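Local coordinates for protein Phenylalanine/tyrosine ammonia-lyase (Rhodosporidium toruloides, PDB 1Y2M) that catalyses the non-oxidative deamination of L-phenylalanine and L-tyrosine to trans-cinnamate and p-coumarate, as a homotetramer of the PAL/histidase family, at residues B[72-82]-B[163-171]; B[135-143]-B[215-226]. All coordinates share one frame; numbering follows the deposited sequence.

Contact 1. Residues B[72-82]-B[163-171]; sequences VVSAARKGRPV and EVVRGAMTI
R166 reaches across from helix 162-176 and grips one carbonyl oxygen, that of A75, with two nitrogens of its guanidinium: NE at 3.0 Å and NH2 at 2.8 Å from A75 O. The motif is a helix pair in the aromatic amino acid lyase fold, helix 69-77 against helix 162-176, with short-segment axes 7.7 Å apart at 129°. Both N-H groups meet A75 O in its carbonyl plane and close to the guanidinium plane, so the guanidinium meets the oxygen with its NE/NH2 edge, at the C-terminal end of helix 69-77, where the last carbonyls commonly lack a helical N-H partner. A bend at chi3 (54°) turns the arginine tip back toward that end. The pair can come so close because the side chains at the crossing are small: A76 CB sits 3.3 Å from E163 O, and G167, with no side chain, lies against the A76 methyl, its CA 4.4 Å from A76 CA. R77 binds E163 side-on, NE to OE1 at 2.7 Å and NH2 to OE2, with guanidinium and carboxylate planes 37° apart. Were R77 an alanine, the E163 carboxylate would be likely to lose its charged mate across the helices and be freer to turn. Further out, R77 NH1 pairs with D285, and R166 NH1 bonds to L195 O, which fixes the guanidinium from another side. On the loop after the helix, R80 O takes a hydrogen bond from a water, which in turn accepts one from R166 NH2 at 3.0 Å.

Contact 2. Residues B[135-143]-B[215-226]; sequences LEHQLCGVL and LSPLSYIAAAIS
A methyl of L139 sits almost exactly over the centre of the Y220 ring, CD2 lying 3.6 Å from the centroid and only 5° off the normal, a CH-pi contact over one face. L139 is the centre of an inverse gamma turn, and just beyond this turn G141 N donates to Y220 OH (3.0 Å, 152°). Y220 is thus touched on a face by carbon, and its hydroxyl takes an N-H close to the ring plane. One turn back along the helix, S216 OG donates to Q138 O at 2.7 Å, nearly in line with the C=O bond; with chi1 at -175° the hydroxyl lies anti to its own N and faces that carbonyl. In the PAL/histidase fold this is where the end of helix 125-138 and the loop after it lie on helix 215-225, whose start follows the A211 to G213 imidazolinone cross-link. Q138 bends at chi2 so that its amide lies beside L215, OE1 3.4 Å from L215 CB, while Q138 CB presses on S219 OG, a hydroxyl bonded back to L215 O. L135 closes the far end: CD2 packs on A222 CB at 3.9 Å and CD1 lies against A223.

Contacts 1 and 2 show how a helical enzyme can link distant pieces of chain in series: their segments alternate along the sequence, and their centres are 19 Å apart. They meet through I221 of helix 215-225, whose CG2 lies 4.1 Å from M169 CG and whose CD1 packs on V165 and A168, on faces that neither contact uses for its own pairing. Contact 1 is remote from the cinnamate-binding residues. Contact 2 comes closer, since the side chain of L215 is about 3 Å from that of N270, a cinnamate-binding residue by similarity, and about 6 Å from that of E496, an established one. A second subunit also packs on 135-143.

Contact 1. Residues B[72-82]-B[163-171]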
ATOM      1  N   VAL B  72     -20.486 -25.637  -0.678  1.00  8.28           N
ATOM      2  CA  VAL B  72     -19.476 -25.393   0.375  1.00  9.26           C
ATOM      3  C   VAL B  72     -20.062 -24.521   1.483  1.00  9.51           C
ATOM      4  O   VAL B  72     -19.980 -24.837   2.682  1.00 11.63           O
ATOM      5  CB  VAL B  72     -18.183 -24.772  -0.193  1.00 10.11           C
ATOM      6  CG1 VAL B  72     -17.298 -24.247   0.932  1.00  9.31           C
ATOM      7  CG2 VAL B  72     -17.417 -25.764  -1.105  1.00 11.70           C
ATOM      8  N   VAL B  73     -20.706 -23.437   1.068  1.00  8.29           N
ATOM      9  CA  VAL B  73     -21.320 -22.525   2.049  1.00  7.98           C
ATOM     10  C   VAL B  73     -22.413 -23.268   2.843  1.00  8.09           C
ATOM     11  O   VAL B  73     -22.515 -23.109   4.051  1.00 11.36           O
ATOM     12  CB  VAL B  73     -21.912 -21.292   1.372  1.00  8.78           C
ATOM     13  CG1 VAL B  73     -22.666 -20.403   2.420  1.00  9.26           C
ATOM     14  CG2 VAL B  73     -20.820 -20.472   0.714  1.00 12.47           C
ATOM     15  N   SER B  74     -23.218 -24.092   2.181  1.00  9.25           N
ATOM     16  CA  SER B  74     -24.263 -24.844   2.920  1.00 11.61           C
ATOM     17  C   SER B  74     -23.694 -25.743   4.002  1.00 10.79           C
ATOM     18  O   SER B  74     -24.233 -25.832   5.113  1.00 14.06           O
ATOM     19  CB  SER B  74     -25.162 -25.645   1.994  1.00 10.78           C
ATOM     20  OG  SER B  74     -24.483 -26.674   1.275  1.00 12.74           O
ATOM     21  N   ALA B  75     -22.576 -26.409   3.702  1.00  9.11           N
ATOM     22  CA  ALA B  75     -21.936 -27.304   4.691  1.00  9.71           C
ATOM     23  C   ALA B  75     -21.252 -26.473   5.781  1.00 12.24           C
ATOM     24  O   ALA B  75     -21.331 -26.806   6.948  1.00 14.91           O
ATOM     25  CB  ALA B  75     -20.920 -28.161   3.995  1.00 13.58           C
ATOM     26  N   ALA B  76     -20.589 -25.391   5.390  1.00 10.21           N
ATOM     27  CA  ALA B  76     -19.839 -24.570   6.356  1.00  9.27           C
ATOM     28  C   ALA B  76     -20.740 -23.829   7.341  1.00 11.97           C
ATOM     29  O   ALA B  76     -20.464 -23.807   8.546  1.00 11.40           O
ATOM     30  CB  ALA B  76     -18.973 -23.555   5.646  1.00 12.03           C
ATOM     31  N   ARG B  77     -21.768 -23.163   6.801  1.00 10.40           N
ATOM     32  CA  ARG B  77     -22.664 -22.281   7.577  1.00 11.88           C
ATOM     33  C   ARG B  77     -24.021 -22.803   7.960  1.00 13.64           C
ATOM     34  O   ARG B  77     -24.636 -22.297   8.921  1.00 15.78           O
ATOM     35  CB  ARG B  77     -22.952 -21.058   6.751  1.00 14.48           C
ATOM     36  CG  ARG B  77     -21.808 -20.151   6.684  1.00 15.03           C
ATOM     37  CD  ARG B  77     -22.303 -18.731   6.232  1.00 14.00           C
ATOM     38  NE  ARG B  77     -21.138 -17.865   6.252  1.00 15.05           N
ATOM     39  CZ  ARG B  77     -20.933 -16.834   5.447  1.00 12.67           C
ATOM     40  NH1 ARG B  77     -21.788 -16.509   4.486  1.00 14.53           N
ATOM     41  NH2 ARG B  77     -19.830 -16.140   5.594  1.00 11.64           N
ATOM     42  N   LYS B  78     -24.567 -23.738   7.192  1.00 14.80           N
ATOM     43  CA  LYS B  78     -25.962 -24.154   7.396  1.00 14.93           C
ATOM     44  C   LYS B  78     -26.163 -25.561   7.948  1.00 11.87           C
ATOM     45  O   LYS B  78     -27.289 -26.092   7.963  1.00 15.37           O
ATOM     46  CB  LYS B  78     -26.777 -24.025   6.104  1.00 15.75           C
ATOM     47  CG  LYS B  78     -26.637 -22.717   5.356  1.00 18.87           C
ATOM     48  CD  LYS B  78     -27.307 -21.606   6.077  1.00 34.73           C
ATOM     49  CE  LYS B  78     -27.285 -20.322   5.259  1.00 39.74           C
ATOM     50  NZ  LYS B  78     -28.249 -19.377   5.848  1.00 33.25           N
ATOM     51  N   GLY B  79     -25.083 -26.173   8.420  1.00 11.34           N
ATOM     52  CA  GLY B  79     -25.166 -27.492   9.026  1.00 11.77           C
ATOM     53  C   GLY B  79     -25.600 -28.629   8.128  1.00 12.66           C
ATOM     54  O   GLY B  79     -26.047 -29.673   8.612  1.00 14.74           O
ATOM     55  N   ARG B  80     -25.434 -28.475   6.825  1.00 12.00           N
ATOM     56  CA  ARG B  80     -25.831 -29.518   5.910  1.00 13.52           C
ATOM     57  C   ARG B  80     -25.030 -30.775   6.112  1.00 10.96           C
ATOM     58  O   ARG B  80     -23.801 -30.683   6.259  1.00 11.18           O
ATOM     59  CB  ARG B  80     -25.581 -29.085   4.489  1.00 14.02           C
ATOM     60  CG  ARG B  80     -26.155 -30.056   3.472  1.00 12.91           C
ATOM     61  CD  ARG B  80     -25.946 -29.446   2.154  1.00 12.11           C
ATOM     62  NE  ARG B  80     -26.472 -30.250   1.051  1.00 11.70           N
ATOM     63  CZ  ARG B  80     -26.227 -29.946  -0.214  1.00 13.79           C
ATOM     64  NH1 ARG B  80     -25.526 -28.836  -0.515  1.00 10.72           N
ATOM     65  NH2 ARG B  80     -26.692 -30.727  -1.171  1.00 15.45           N
ATOM     66  N   PRO B  81     -25.690 -31.942   6.141  1.00 13.18           N
ATOM     67  CA  PRO B  81     -24.932 -33.184   6.299  1.00 12.54           C
ATOM     68  C   PRO B  81     -24.012 -33.406   5.104  1.00 10.68           C
ATOM     69  O   PRO B  81     -24.371 -33.038   3.991  1.00  9.32           O
ATOM     70  CB  PRO B  81     -26.004 -34.266   6.312  1.00 12.70           C
ATOM     71  CG  PRO B  81     -27.245 -33.580   6.659  1.00 15.12           C
ATOM     72  CD  PRO B  81     -27.134 -32.202   6.087  1.00 12.99           C
ATOM     73  N   VAL B  82     -22.875 -34.048   5.318  1.00 10.71           N
ATOM     74  CA  VAL B  82     -21.879 -34.250   4.273  1.00  9.33           C
ATOM     75  C   VAL B  82     -21.433 -35.705   4.344  1.00 11.37           C
ATOM     76  O   VAL B  82     -21.213 -36.243   5.441  1.00 11.20           O
ATOM     77  CB  VAL B  82     -20.671 -33.292   4.455  1.00 12.13           C
ATOM     78  CG1 VAL B  82     -19.568 -33.569   3.454  1.00  9.43           C
ATOM     79  CG2 VAL B  82     -21.113 -31.864   4.397  1.00 12.11           C
ATOM     80  N   GLU B 163     -16.972 -21.679  10.975  1.00  9.74           N
ATOM     81  CA  GLU B 163     -17.470 -21.921   9.611  1.00 10.75           C
ATOM     82  C   GLU B 163     -16.318 -22.186   8.632  1.00  9.99           C
ATOM     83  O   GLU B 163     -16.449 -22.968   7.681  1.00 10.57           O
ATOM     84  CB  GLU B 163     -18.363 -20.767   9.083  1.00 11.51           C
ATOM     85  CG  GLU B 163     -17.705 -19.425   8.985  1.00 10.21           C
ATOM     86  CD  GLU B 163     -18.569 -18.315   8.360  1.00 16.42           C
ATOM     87  OE1 GLU B 163     -19.779 -18.344   8.575  1.00 21.14           O
ATOM     88  OE2 GLU B 163     -18.062 -17.426   7.618  1.00 16.46           O
ATOM     89  N   VAL B 164     -15.185 -21.515   8.840  1.00  8.69           N
ATOM     90  CA  VAL B 164     -14.077 -21.681   7.943  1.00  9.19           C
ATOM     91  C   VAL B 164     -13.539 -23.084   8.087  1.00  9.21           C
ATOM     92  O   VAL B 164     -13.242 -23.771   7.109  1.00  9.56           O
ATOM     93  CB  VAL B 164     -12.998 -20.633   8.242  1.00  8.78           C
ATOM     94  CG1 VAL B 164     -11.682 -20.976   7.545  1.00 10.26           C
ATOM     95  CG2 VAL B 164     -13.516 -19.256   7.767  1.00  8.36           C
ATOM     96  N   VAL B 165     -13.419 -23.508   9.334  1.00  7.95           N
ATOM     97  CA  VAL B 165     -12.967 -24.880   9.634  1.00  7.94           C
ATOM     98  C   VAL B 165     -13.872 -25.948   9.034  1.00  8.40           C
ATOM     99  O   VAL B 165     -13.394 -26.900   8.404  1.00  8.55           O
ATOM    100  CB  VAL B 165     -12.727 -25.125  11.137  1.00  9.53           C
ATOM    101  CG1 VAL B 165     -12.260 -26.576  11.364  1.00 11.62           C
ATOM    102  CG2 VAL B 165     -11.719 -24.111  11.674  1.00 10.74           C
ATOM    103  N   ARG B 166     -15.188 -25.762   9.167  1.00  7.56           N
ATOM    104  CA  ARG B 166     -16.131 -26.699   8.555  1.00  7.64           C
ATOM    105  C   ARG B 166     -15.992 -26.724   7.032  1.00  9.32           C
ATOM    106  O   ARG B 166     -15.971 -27.798   6.426  1.00  9.57           O
ATOM    107  CB  ARG B 166     -17.569 -26.301   8.891  1.00  6.74           C
ATOM    108  CG  ARG B 166     -17.951 -26.706  10.360  1.00  8.24           C
ATOM    109  CD  ARG B 166     -19.393 -26.468  10.655  1.00 11.83           C
ATOM    110  NE  ARG B 166     -20.307 -27.104   9.699  1.00 11.92           N
ATOM    111  CZ  ARG B 166     -20.779 -28.345   9.816  1.00 10.31           C
ATOM    112  NH1 ARG B 166     -20.404 -29.133  10.822  1.00  9.20           N
ATOM    113  NH2 ARG B 166     -21.604 -28.852   8.906  1.00 11.74           N
ATOM    114  N   GLY B 167     -15.901 -25.543   6.408  1.00  8.78           N
ATOM    115  CA  GLY B 167     -15.726 -25.490   4.964  1.00 10.07           C
ATOM    116  C   GLY B 167     -14.428 -26.187   4.544  1.00  8.25           C
ATOM    117  O   GLY B 167     -14.386 -26.876   3.532  1.00  9.55           O
ATOM    118  N   ALA B 168     -13.388 -26.064   5.386  1.00  8.99           N
ATOM    119  CA  ALA B 168     -12.094 -26.661   5.097  1.00  9.57           C
ATOM    120  C   ALA B 168     -12.155 -28.161   5.152  1.00  9.84           C
ATOM    121  O   ALA B 168     -11.609 -28.859   4.308  1.00  8.34           O
ATOM    122  CB  ALA B 168     -11.059 -26.169   6.083  1.00 11.28           C
HETATM  123  N   MSE B 169     -12.859 -28.681   6.144  1.00  7.97           N
HETATM  124  CA  MSE B 169     -13.016 -30.141   6.248  1.00 10.10           C
HETATM  125  C   MSE B 169     -13.770 -30.693   5.058  1.00  7.58           C
HETATM  126  O   MSE B 169     -13.438 -31.783   4.579  1.00  8.60           O
HETATM  127  CB  MSE B 169     -13.662 -30.564   7.557  1.00  9.80           C
HETATM  128  CG  MSE B 169     -12.788 -30.169   8.705  1.00  9.16           C
HETATM  129 SE   MSE B 169     -13.398 -31.073  10.396  1.00 19.53          SE
HETATM  130  CE  MSE B 169     -14.976 -29.886  10.843  1.00 10.80           C
ATOM    131  N   THR B 170     -14.776 -29.964   4.582  1.00  5.87           N
ATOM    132  CA  THR B 170     -15.603 -30.398   3.476  1.00  6.30           C
ATOM    133  C   THR B 170     -14.751 -30.497   2.191  1.00  7.89           C
ATOM    134  O   THR B 170     -14.775 -31.477   1.425  1.00  8.67           O
ATOM    135  CB  THR B 170     -16.770 -29.415   3.255  1.00  7.65           C
ATOM    136  OG1 THR B 170     -17.572 -29.332   4.446  1.00  9.02           O
ATOM    137  CG2 THR B 170     -17.619 -29.827   2.134  1.00  9.09           C
ATOM    138  N   ILE B 171     -14.024 -29.401   1.915  1.00  7.36           N
ATOM    139  CA  ILE B 171     -13.177 -29.329   0.699  1.00  7.61           C
ATOM    140  C   ILE B 171     -12.075 -30.368   0.819  1.00  8.45           C
ATOM    141  O   ILE B 171     -11.738 -31.039  -0.142  1.00  9.13           O
ATOM    142  CB  ILE B 171     -12.597 -27.909   0.497  1.00  7.99           C
ATOM    143  CG1 ILE B 171     -13.726 -26.927   0.201  1.00  8.94           C
ATOM    144  CG2 ILE B 171     -11.461 -27.870  -0.483  1.00  9.48           C
ATOM    145  CD1 ILE B 171     -13.295 -25.450   0.302  1.00 12.13           C
TER
HETATM  146  O   HOH W   1     -22.376 -31.671   8.256  1.00 10.91           O

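Contact 2. Residues B[135-143]-B[215-226]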
ATOM      1  N   LEU B 135       3.039 -33.891  12.169  1.00  9.78           N
ATOM      2  CA  LEU B 135       2.053 -33.097  12.937  1.00 11.13           C
ATOM      3  C   LEU B 135       2.774 -32.324  14.011  1.00 11.33           C
ATOM      4  O   LEU B 135       2.439 -31.195  14.296  1.00 10.37           O
ATOM      5  CB  LEU B 135       0.980 -33.978  13.620  1.00 13.05           C
ATOM      6  CG  LEU B 135       0.006 -34.730  12.720  1.00 17.01           C
ATOM      7  CD1 LEU B 135      -1.136 -35.303  13.537  1.00 17.16           C
ATOM      8  CD2 LEU B 135      -0.492 -33.873  11.601  1.00 21.63           C
ATOM      9  N   GLU B 136       3.725 -32.971  14.678  1.00  9.86           N
ATOM     10  CA  GLU B 136       4.403 -32.346  15.808  1.00  8.56           C
ATOM     11  C   GLU B 136       4.830 -30.904  15.473  1.00  7.83           C
ATOM     12  O   GLU B 136       4.507 -29.950  16.194  1.00  8.38           O
ATOM     13  CB  GLU B 136       5.633 -33.133  16.236  1.00  8.82           C
ATOM     14  CG  GLU B 136       6.502 -32.457  17.348  1.00 11.57           C
ATOM     15  CD  GLU B 136       7.794 -33.204  17.646  1.00 11.12           C
ATOM     16  OE1 GLU B 136       8.260 -33.942  16.798  1.00  7.90           O
ATOM     17  OE2 GLU B 136       8.367 -33.068  18.748  1.00 10.82           O
ATOM     18  N   HIS B 137       5.610 -30.752  14.401  1.00  8.99           N
ATOM     19  CA  HIS B 137       6.197 -29.440  14.076  1.00  7.78           C
ATOM     20  C   HIS B 137       5.173 -28.418  13.562  1.00  7.80           C
ATOM     21  O   HIS B 137       5.427 -27.211  13.618  1.00  7.86           O
ATOM     22  CB  HIS B 137       7.402 -29.585  13.142  1.00  7.19           C
ATOM     23  CG  HIS B 137       7.062 -29.759  11.688  1.00  6.33           C
ATOM     24  ND1 HIS B 137       6.779 -30.998  11.134  1.00 13.36           N
ATOM     25  CD2 HIS B 137       7.039 -28.876  10.668  1.00  9.00           C
ATOM     26  CE1 HIS B 137       6.541 -30.846   9.842  1.00 13.63           C
ATOM     27  NE2 HIS B 137       6.699 -29.576   9.527  1.00 10.67           N
ATOM     28  N   GLN B 138       4.039 -28.904  13.031  1.00  6.23           N
ATOM     29  CA  GLN B 138       3.023 -28.049  12.483  1.00  7.79           C
ATOM     30  C   GLN B 138       1.981 -27.570  13.501  1.00  6.69           C
ATOM     31  O   GLN B 138       1.279 -26.585  13.223  1.00  8.08           O
ATOM     32  CB  GLN B 138       2.345 -28.721  11.289  1.00  8.98           C
ATOM     33  CG  GLN B 138       3.247 -28.814  10.039  1.00 11.32           C
ATOM     34  CD  GLN B 138       3.542 -27.448   9.437  1.00 12.78           C
ATOM     35  OE1 GLN B 138       2.816 -26.489   9.669  1.00 15.38           O
ATOM     36  NE2 GLN B 138       4.675 -27.336   8.691  1.00 14.54           N
ATOM     37  N   LEU B 139       1.954 -28.200  14.679  1.00  7.47           N
ATOM     38  CA  LEU B 139       1.063 -27.777  15.759  1.00  6.36           C
ATOM     39  C   LEU B 139       1.790 -26.693  16.559  1.00  6.10           C
ATOM     40  O   LEU B 139       2.100 -26.840  17.729  1.00  7.39           O
ATOM     41  CB  LEU B 139       0.661 -28.963  16.626  1.00  8.05           C
ATOM     42  CG  LEU B 139      -0.086 -30.091  15.909  1.00  7.47           C
ATOM     43  CD1 LEU B 139      -0.208 -31.359  16.827  1.00  9.02           C
ATOM     44  CD2 LEU B 139      -1.467 -29.584  15.437  1.00  9.86           C
ATOM     45  N   CYS B 140       2.014 -25.573  15.884  1.00  7.95           N
ATOM     46  CA  CYS B 140       2.905 -24.560  16.373  1.00  8.63           C
ATOM     47  C   CYS B 140       2.318 -23.174  16.450  1.00  9.48           C
ATOM     48  O   CYS B 140       3.075 -22.198  16.643  1.00  9.93           O
ATOM     49  CB  CYS B 140       4.104 -24.494  15.445  1.00  8.72           C
ATOM     50  SG  CYS B 140       3.809 -24.040  13.740  1.00 11.44           S
ATOM     51  N   GLY B 141       0.983 -23.082  16.386  1.00  7.00           N
ATOM     52  CA  GLY B 141       0.293 -21.789  16.384  1.00  6.71           C
ATOM     53  C   GLY B 141      -0.189 -21.431  17.760  1.00  8.07           C
ATOM     54  O   GLY B 141      -0.200 -22.271  18.661  1.00  9.56           O
ATOM     55  N   VAL B 142      -0.656 -20.188  17.881  1.00  6.55           N
ATOM     56  CA  VAL B 142      -1.050 -19.617  19.155  1.00  6.58           C
ATOM     57  C   VAL B 142      -2.568 -19.625  19.319  1.00  9.44           C
ATOM     58  O   VAL B 142      -3.335 -19.212  18.452  1.00  8.18           O
ATOM     59  CB  VAL B 142      -0.464 -18.187  19.289  1.00  9.82           C
ATOM     60  CG1 VAL B 142      -1.093 -17.435  20.439  1.00  8.03           C
ATOM     61  CG2 VAL B 142       1.028 -18.240  19.330  1.00  9.05           C
ATOM     62  N   LEU B 143      -2.960 -20.125  20.491  1.00  7.31           N
ATOM     63  CA  LEU B 143      -4.336 -20.217  20.951  1.00  9.11           C
ATOM     64  C   LEU B 143      -4.354 -19.899  22.448  1.00  8.09           C
ATOM     65  O   LEU B 143      -3.322 -20.050  23.121  1.00 10.33           O
ATOM     66  CB  LEU B 143      -4.824 -21.644  20.728  1.00 10.69           C
ATOM     67  CG  LEU B 143      -5.135 -22.076  19.318  1.00  9.67           C
ATOM     68  CD1 LEU B 143      -5.312 -23.590  19.295  1.00 10.39           C
ATOM     69  CD2 LEU B 143      -6.357 -21.336  18.781  1.00 12.57           C
ATOM     70  N   LEU B 215      -0.558 -25.619   5.807  1.00 10.36           N
ATOM     71  CA  LEU B 215      -0.028 -26.733   6.591  1.00  7.00           C
ATOM     72  C   LEU B 215      -0.443 -26.736   8.072  1.00  7.91           C
ATOM     73  O   LEU B 215      -0.937 -27.729   8.587  1.00  9.71           O
ATOM     74  CB  LEU B 215       1.500 -26.711   6.509  1.00  8.18           C
ATOM     75  CG  LEU B 215       2.118 -27.000   5.150  1.00 11.11           C
ATOM     76  CD1 LEU B 215       3.584 -26.619   5.187  1.00 11.60           C
ATOM     77  CD2 LEU B 215       1.907 -28.474   4.751  1.00 14.31           C
ATOM     78  N   SER B 216      -0.192 -25.644   8.740  1.00  9.34           N
ATOM     79  CA  SER B 216      -0.434 -25.621  10.152  1.00 10.41           C
ATOM     80  C   SER B 216      -1.916 -25.840  10.469  1.00  8.70           C
ATOM     81  O   SER B 216      -2.244 -26.776  11.205  1.00  9.76           O
ATOM     82  CB  SER B 216       0.132 -24.340  10.788  1.00 12.47           C
ATOM     83  OG  SER B 216      -0.040 -24.434  12.198  1.00 10.69           O
ATOM     84  N   PRO B 217      -2.811 -25.028   9.880  1.00  8.75           N
ATOM     85  CA  PRO B 217      -4.225 -25.276  10.240  1.00  8.56           C
ATOM     86  C   PRO B 217      -4.741 -26.663   9.863  1.00 10.02           C
ATOM     87  O   PRO B 217      -5.503 -27.303  10.623  1.00  9.93           O
ATOM     88  CB  PRO B 217      -4.978 -24.192   9.477  1.00 11.46           C
ATOM     89  CG  PRO B 217      -4.065 -23.702   8.426  1.00 10.56           C
ATOM     90  CD  PRO B 217      -2.689 -23.843   9.016  1.00  8.87           C
ATOM     91  N   LEU B 218      -4.330 -27.165   8.711  1.00  8.89           N
ATOM     92  CA  LEU B 218      -4.726 -28.512   8.328  1.00  7.21           C
ATOM     93  C   LEU B 218      -4.126 -29.549   9.301  1.00  9.63           C
ATOM     94  O   LEU B 218      -4.734 -30.602   9.540  1.00  9.18           O
ATOM     95  CB  LEU B 218      -4.287 -28.833   6.905  1.00 11.21           C
ATOM     96  CG  LEU B 218      -5.117 -28.095   5.830  1.00 11.93           C
ATOM     97  CD1 LEU B 218      -4.580 -28.315   4.475  1.00  9.15           C
ATOM     98  CD2 LEU B 218      -6.538 -28.568   5.800  1.00  8.46           C
ATOM     99  N   SER B 219      -2.941 -29.280   9.845  1.00 10.56           N
ATOM    100  CA  SER B 219      -2.378 -30.174  10.878  1.00  8.26           C
ATOM    101  C   SER B 219      -3.229 -30.221  12.127  1.00  8.87           C
ATOM    102  O   SER B 219      -3.335 -31.256  12.736  1.00  8.51           O
ATOM    103  CB  SER B 219      -0.935 -29.797  11.227  1.00 11.74           C
ATOM    104  OG  SER B 219      -0.117 -30.052  10.066  1.00 15.84           O
ATOM    105  N   TYR B 220      -3.822 -29.093  12.508  1.00  8.10           N
ATOM    106  CA  TYR B 220      -4.739 -29.097  13.648  1.00  8.25           C
ATOM    107  C   TYR B 220      -5.953 -29.970  13.359  1.00  7.90           C
ATOM    108  O   TYR B 220      -6.404 -30.704  14.243  1.00 10.52           O
ATOM    109  CB  TYR B 220      -5.140 -27.693  14.100  1.00  8.90           C
ATOM    110  CG  TYR B 220      -4.059 -27.002  14.892  1.00  5.86           C
ATOM    111  CD1 TYR B 220      -4.100 -26.985  16.259  1.00 10.35           C
ATOM    112  CD2 TYR B 220      -2.994 -26.386  14.267  1.00  6.89           C
ATOM    113  CE1 TYR B 220      -3.088 -26.422  16.980  1.00 12.10           C
ATOM    114  CE2 TYR B 220      -1.976 -25.778  14.995  1.00  7.45           C
ATOM    115  CZ  TYR B 220      -2.041 -25.801  16.349  1.00  8.34           C
ATOM    116  OH  TYR B 220      -1.007 -25.232  17.083  1.00  8.74           O
ATOM    117  N   ILE B 221      -6.469 -29.914  12.127  1.00  7.62           N
ATOM    118  CA  ILE B 221      -7.587 -30.789  11.774  1.00  9.67           C
ATOM    119  C   ILE B 221      -7.196 -32.265  11.841  1.00  9.35           C
ATOM    120  O   ILE B 221      -7.901 -33.084  12.456  1.00  7.21           O
ATOM    121  CB  ILE B 221      -8.144 -30.400  10.405  1.00  9.19           C
ATOM    122  CG1 ILE B 221      -8.851 -29.071  10.534  1.00  6.48           C
ATOM    123  CG2 ILE B 221      -9.071 -31.438   9.845  1.00 11.10           C
ATOM    124  CD1 ILE B 221      -9.101 -28.322   9.202  1.00 10.06           C
ATOM    125  N   ALA B 222      -6.042 -32.602  11.304  1.00  8.49           N
ATOM    126  CA  ALA B 222      -5.556 -33.957  11.331  1.00  8.96           C
ATOM    127  C   ALA B 222      -5.291 -34.468  12.745  1.00  7.84           C
ATOM    128  O   ALA B 222      -5.598 -35.600  13.092  1.00  9.22           O
ATOM    129  CB  ALA B 222      -4.284 -34.048  10.520  1.00  8.01           C
ATOM    130  N   ALA B 223      -4.718 -33.606  13.577  1.00  7.33           N
ATOM    131  CA  ALA B 223      -4.484 -33.951  14.977  1.00  6.86           C
ATOM    132  C   ALA B 223      -5.795 -34.250  15.745  1.00  7.55           C
ATOM    133  O   ALA B 223      -5.837 -35.120  16.592  1.00  8.66           O
ATOM    134  CB  ALA B 223      -3.704 -32.847  15.651  1.00  8.92           C
ATOM    135  N   ALA B 224      -6.840 -33.482  15.437  1.00  7.92           N
ATOM    136  CA  ALA B 224      -8.119 -33.657  16.062  1.00  8.79           C
ATOM    137  C   ALA B 224      -8.722 -35.029  15.706  1.00  7.57           C
ATOM    138  O   ALA B 224      -9.086 -35.779  16.633  1.00  8.93           O
ATOM    139  CB  ALA B 224      -9.051 -32.536  15.733  1.00 10.06           C
ATOM    140  N   ILE B 225      -8.843 -35.370  14.425  1.00  8.70           N
ATOM    141  CA  ILE B 225      -9.419 -36.663  14.075  1.00  7.93           C
ATOM    142  C   ILE B 225      -8.575 -37.852  14.555  1.00  6.44           C
ATOM    143  O   ILE B 225      -9.074 -38.975  14.691  1.00  7.72           O
ATOM    144  CB  ILE B 225      -9.748 -36.797  12.556  1.00  6.26           C
ATOM    145  CG1 ILE B 225      -8.499 -36.656  11.673  1.00  7.44           C
ATOM    146  CG2 ILE B 225     -10.784 -35.802  12.185  1.00 10.26           C
ATOM    147  CD1 ILE B 225      -8.728 -37.131  10.240  1.00 10.32           C
ATOM    148  N   SER B 226      -7.279 -37.615  14.753  1.00  6.63           N
ATOM    149  CA  SER B 226      -6.398 -38.655  15.235  1.00  5.32           C
ATOM    150  C   SER B 226      -6.257 -38.658  16.777  1.00  9.21           C
ATOM    151  O   SER B 226      -5.549 -39.493  17.344  1.00  9.03           O
ATOM    152  CB  SER B 226      -5.047 -38.559  14.505  1.00 11.67           C
ATOM    153  OG  SER B 226      -4.402 -37.404  14.853  1.00 17.73           O
TER